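Local coordinates for Non-reducing end alpha-L-arabinofuranosidase BoGH43B (Bacteroides ovatus, PDB 5JOZ), which removes terminal non-reducing alpha-L-arabinofuranosyl residues from xyloglucan side branches, turning S units into X units during xyloglucan breakdown, at residues Q365-I379 with T433-Y447. Residues are numbered along the deposited sequence; the frame is centred on the assembly and turned at random.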
# COMPACT_ATOMS: atom_id res chain seq x y z
N GLN A 365 -6.80 6.30 1.34
CA GLN A 365 -7.90 6.87 0.55
C GLN A 365 -8.17 5.96 -0.66
O GLN A 365 -7.46 5.98 -1.65
CB GLN A 365 -7.60 8.29 0.11
CG GLN A 365 -8.85 8.99 -0.41
CD GLN A 365 -8.56 10.34 -1.02
OE1 GLN A 365 -7.59 10.99 -0.65
NE2 GLN A 365 -9.42 10.77 -1.95
N ALA A 366 -9.21 5.15 -0.53
CA ALA A 366 -9.56 4.11 -1.48
C ALA A 366 -10.53 4.57 -2.58
O ALA A 366 -10.95 3.74 -3.40
CB ALA A 366 -10.17 2.93 -0.71
N ALA A 367 -10.89 5.85 -2.59
CA ALA A 367 -11.75 6.39 -3.64
C ALA A 367 -11.48 7.88 -3.90
O ALA A 367 -11.09 8.62 -3.00
CB ALA A 367 -13.21 6.17 -3.29
N PHE A 368 -11.66 8.29 -5.14
CA PHE A 368 -11.59 9.70 -5.47
C PHE A 368 -12.64 10.47 -4.70
O PHE A 368 -12.32 11.46 -4.05
CB PHE A 368 -11.77 9.91 -6.96
CG PHE A 368 -10.61 9.42 -7.77
CD1 PHE A 368 -9.39 10.10 -7.73
CD2 PHE A 368 -10.71 8.26 -8.53
CE1 PHE A 368 -8.31 9.64 -8.47
CE2 PHE A 368 -9.63 7.81 -9.26
CZ PHE A 368 -8.43 8.50 -9.24
N ASN A 369 -13.88 9.98 -4.76
CA ASN A 369 -15.03 10.65 -4.16
C ASN A 369 -15.35 9.99 -2.83
O ASN A 369 -15.76 8.83 -2.78
CB ASN A 369 -16.22 10.58 -5.11
CG ASN A 369 -15.90 11.15 -6.47
OD1 ASN A 369 -15.62 10.40 -7.42
ND2 ASN A 369 -15.87 12.46 -6.58
N LEU A 370 -15.16 10.72 -1.74
CA LEU A 370 -15.47 10.19 -0.42
C LEU A 370 -15.83 11.23 0.62
O LEU A 370 -15.58 12.42 0.46
CB LEU A 370 -14.35 9.28 0.12
CG LEU A 370 -12.95 9.76 0.51
CD1 LEU A 370 -12.93 10.87 1.55
CD2 LEU A 370 -12.18 8.54 1.02
N THR A 371 -16.43 10.71 1.68
CA THR A 371 -16.70 11.47 2.88
C THR A 371 -16.07 10.71 4.03
O THR A 371 -16.26 9.51 4.17
CB THR A 371 -18.21 11.62 3.13
OG1 THR A 371 -18.76 12.41 2.07
CG2 THR A 371 -18.48 12.32 4.47
N ALA A 372 -15.31 11.43 4.84
CA ALA A 372 -14.68 10.88 6.03
C ALA A 372 -14.99 11.84 7.15
O ALA A 372 -14.77 13.04 6.99
CB ALA A 372 -13.18 10.80 5.84
N SER A 373 -15.50 11.34 8.27
CA SER A 373 -15.76 12.20 9.42
C SER A 373 -15.59 11.45 10.73
O SER A 373 -15.68 10.23 10.76
CB SER A 373 -17.17 12.79 9.35
OG SER A 373 -18.15 11.77 9.29
N ALA A 374 -15.37 12.21 11.79
CA ALA A 374 -15.09 11.66 13.10
C ALA A 374 -15.63 12.59 14.17
O ALA A 374 -15.39 13.79 14.12
CB ALA A 374 -13.59 11.47 13.28
N LYS A 375 -16.32 12.01 15.15
CA LYS A 375 -16.74 12.73 16.34
C LYS A 375 -15.60 12.61 17.35
O LYS A 375 -15.19 11.50 17.70
CB LYS A 375 -18.02 12.12 16.89
CG LYS A 375 -18.72 12.87 18.01
CD LYS A 375 -19.51 11.89 18.88
CE LYS A 375 -20.73 12.51 19.55
NZ LYS A 375 -21.39 11.52 20.45
N VAL A 376 -15.10 13.75 17.83
CA VAL A 376 -13.95 13.81 18.71
C VAL A 376 -14.20 14.73 19.92
O VAL A 376 -14.83 15.79 19.80
CB VAL A 376 -12.67 14.22 17.94
CG1 VAL A 376 -12.83 15.59 17.30
CG2 VAL A 376 -11.43 14.18 18.83
N ASN A 377 -13.72 14.28 21.07
CA ASN A 377 -13.70 15.06 22.29
C ASN A 377 -12.24 15.45 22.53
O ASN A 377 -11.39 14.57 22.74
CB ASN A 377 -14.26 14.24 23.47
CG ASN A 377 -14.45 15.08 24.73
OD1 ASN A 377 -14.72 16.27 24.68
ND2 ASN A 377 -14.31 14.44 25.88
N PHE A 378 -11.93 16.74 22.47
CA PHE A 378 -10.56 17.21 22.71
C PHE A 378 -10.51 18.61 23.28
O PHE A 378 -10.89 19.56 22.60
CB PHE A 378 -9.70 17.13 21.44
CG PHE A 378 -8.27 17.56 21.67
CD1 PHE A 378 -7.47 16.89 22.59
CD2 PHE A 378 -7.72 18.64 20.98
CE1 PHE A 378 -6.15 17.29 22.82
CE2 PHE A 378 -6.40 19.04 21.20
CZ PHE A 378 -5.62 18.36 22.12
N ILE A 379 -10.02 18.73 24.51
CA ILE A 379 -9.82 20.02 25.17
C ILE A 379 -8.32 20.33 25.16
O ILE A 379 -7.57 19.71 25.91
CB ILE A 379 -10.34 20.01 26.63
CG1 ILE A 379 -11.81 19.59 26.69
CG2 ILE A 379 -10.11 21.37 27.29
CD1 ILE A 379 -12.77 20.48 25.91
N THR A 433 -16.16 23.82 25.37
CA THR A 433 -16.20 22.36 25.56
C THR A 433 -17.23 21.68 24.65
O THR A 433 -17.98 22.34 23.92
CB THR A 433 -16.49 21.95 27.03
OG1 THR A 433 -17.86 22.25 27.37
CG2 THR A 433 -15.55 22.65 28.00
N GLY A 434 -17.27 20.34 24.69
CA GLY A 434 -18.27 19.56 23.96
C GLY A 434 -17.73 18.91 22.70
O GLY A 434 -16.66 19.28 22.19
N GLU A 435 -18.50 17.96 22.20
CA GLU A 435 -18.08 17.10 21.10
C GLU A 435 -18.03 17.88 19.79
O GLU A 435 -18.81 18.79 19.57
CB GLU A 435 -19.03 15.90 20.99
CG GLU A 435 -19.00 14.97 22.21
CD GLU A 435 -17.88 13.93 22.16
OE1 GLU A 435 -17.71 13.22 23.17
OE2 GLU A 435 -17.19 13.78 21.13
N VAL A 436 -17.08 17.52 18.92
CA VAL A 436 -16.93 18.18 17.62
C VAL A 436 -16.87 17.10 16.55
O VAL A 436 -16.16 16.10 16.70
CB VAL A 436 -15.66 19.06 17.55
CG1 VAL A 436 -15.58 19.80 16.22
CG2 VAL A 436 -15.66 20.06 18.69
N ILE A 437 -17.64 17.30 15.48
CA ILE A 437 -17.58 16.43 14.33
C ILE A 437 -16.71 17.13 13.33
O ILE A 437 -17.05 18.22 12.87
CB ILE A 437 -18.97 16.17 13.72
CG1 ILE A 437 -19.86 15.45 14.73
CG2 ILE A 437 -18.82 15.36 12.42
CD1 ILE A 437 -21.30 15.27 14.29
N LEU A 438 -15.58 16.50 13.01
CA LEU A 438 -14.67 16.97 11.99
C LEU A 438 -14.91 16.15 10.76
O LEU A 438 -15.07 14.94 10.85
CB LEU A 438 -13.23 16.80 12.44
CG LEU A 438 -12.77 17.60 13.64
CD1 LEU A 438 -11.32 17.26 13.91
CD2 LEU A 438 -12.93 19.10 13.45
N SER A 439 -14.90 16.81 9.61
CA SER A 439 -15.36 16.19 8.38
C SER A 439 -14.46 16.59 7.20
O SER A 439 -14.07 17.75 7.07
CB SER A 439 -16.82 16.59 8.16
OG SER A 439 -17.53 15.60 7.45
N ILE A 440 -14.10 15.61 6.37
CA ILE A 440 -13.33 15.83 5.15
C ILE A 440 -14.08 15.15 4.03
O ILE A 440 -14.35 13.95 4.12
CB ILE A 440 -11.92 15.23 5.21
CG1 ILE A 440 -11.13 15.83 6.37
CG2 ILE A 440 -11.19 15.45 3.88
CD1 ILE A 440 -9.97 14.97 6.81
N THR A 441 -14.41 15.90 2.99
CA THR A 441 -15.07 15.37 1.82
C THR A 441 -14.13 15.56 0.64
O THR A 441 -13.33 16.50 0.62
CB THR A 441 -16.44 16.04 1.56
OG1 THR A 441 -16.26 17.37 1.08
CG2 THR A 441 -17.28 16.07 2.83
N ALA A 442 -14.23 14.66 -0.33
CA ALA A 442 -13.27 14.62 -1.42
C ALA A 442 -13.93 14.44 -2.77
O ALA A 442 -14.93 13.74 -2.91
CB ALA A 442 -12.27 13.50 -1.18
N THR A 443 -13.37 15.13 -3.76
CA THR A 443 -13.59 14.86 -5.18
C THR A 443 -12.22 14.59 -5.78
O THR A 443 -11.21 14.74 -5.08
CB THR A 443 -14.20 16.07 -5.91
OG1 THR A 443 -13.22 17.12 -5.96
CG2 THR A 443 -15.45 16.57 -5.20
N GLU A 444 -12.18 14.25 -7.07
CA GLU A 444 -10.93 14.04 -7.81
C GLU A 444 -9.93 15.18 -7.65
O GLU A 444 -8.72 14.94 -7.52
CB GLU A 444 -11.20 13.82 -9.30
CG GLU A 444 -11.73 12.44 -9.63
CD GLU A 444 -12.21 12.33 -11.06
OE1 GLU A 444 -13.27 12.92 -11.36
OE2 GLU A 444 -11.54 11.67 -11.88
N THR A 445 -10.43 16.41 -7.65
CA THR A 445 -9.60 17.61 -7.60
C THR A 445 -9.48 18.26 -6.21
O THR A 445 -8.46 18.87 -5.91
CB THR A 445 -10.16 18.69 -8.57
OG1 THR A 445 -11.51 18.99 -8.21
CG2 THR A 445 -10.14 18.18 -10.02
N THR A 446 -10.52 18.17 -5.39
CA THR A 446 -10.61 19.01 -4.18
C THR A 446 -11.00 18.25 -2.92
O THR A 446 -11.89 17.39 -2.95
CB THR A 446 -11.60 20.19 -4.37
OG1 THR A 446 -12.90 19.67 -4.66
CG2 THR A 446 -11.16 21.09 -5.52
N TYR A 447 -10.31 18.58 -1.83
CA TYR A 447 -10.72 18.21 -0.50
C TYR A 447 -11.41 19.42 0.07
O TYR A 447 -10.89 20.53 -0.08
CB TYR A 447 -9.52 17.91 0.38
CG TYR A 447 -8.73 16.70 -0.01
CD1 TYR A 447 -9.22 15.43 0.24
CD2 TYR A 447 -7.47 16.82 -0.58
CE1 TYR A 447 -8.49 14.30 -0.08
CE2 TYR A 447 -6.72 15.69 -0.90
CZ TYR A 447 -7.25 14.44 -0.66
OH TYR A 447 -6.53 13.32 -1.00
O HOH W 1 -10.01 12.61 -4.12
O HOH W 2 -14.33 18.07 21.37
O HOH W 3 -15.72 18.53 26.02
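Eight backbone hydrogen bonds join strands 370-377 and 436-442 as antiparallel neighbours, two at each of the pairs Leu370-Ala442, Ala372-Ile440, Ala374-Leu438 and Val376-Val436. The straightest runs from Ile440 N to Ala372 O (2.7 Å, 179° at the hydrogen). The Leu370 N to Ala442 O bond is longer and comes from above the carbonyl plane.

Beyond this end, the Gln365 side chain reaches across to Tyr447. With CG anti to the backbone N (chi1 -166°) and the chain extended, its amide meets the phenol. OE1 accepts from Tyr447 OH at 2.6 Å, in the ring plane and on a carbonyl lone pair; NE2 donates to Ala367 O and to a water that also bonds Phe368 O and Thr443 O. A leucine here would probably leave the Tyr447 hydroxyl without its acceptor and the bridging water without one of its partners.

At the opposite end Lys375 stretches out across Glu435: CB leaves the strand on the face shared with Thr371 and Ser373, CG and CD pass Glu435 OE2 (3.6 Å from CG), CE lies 4.0 Å from Glu435 CG, and NZ forms a salt bridge with the calcium ligand Asp499. On the buried face, Val376 CG1 packs on Leu438 CD1 at 4.1 Å, while Leu389 of the facing sheet covers Ala374, Leu438 and Ile440. Two antiparallel sheets packed this way are typical of the concanavalin A-like beta-sandwich, here the C-terminal domain of a GH43 enzyme.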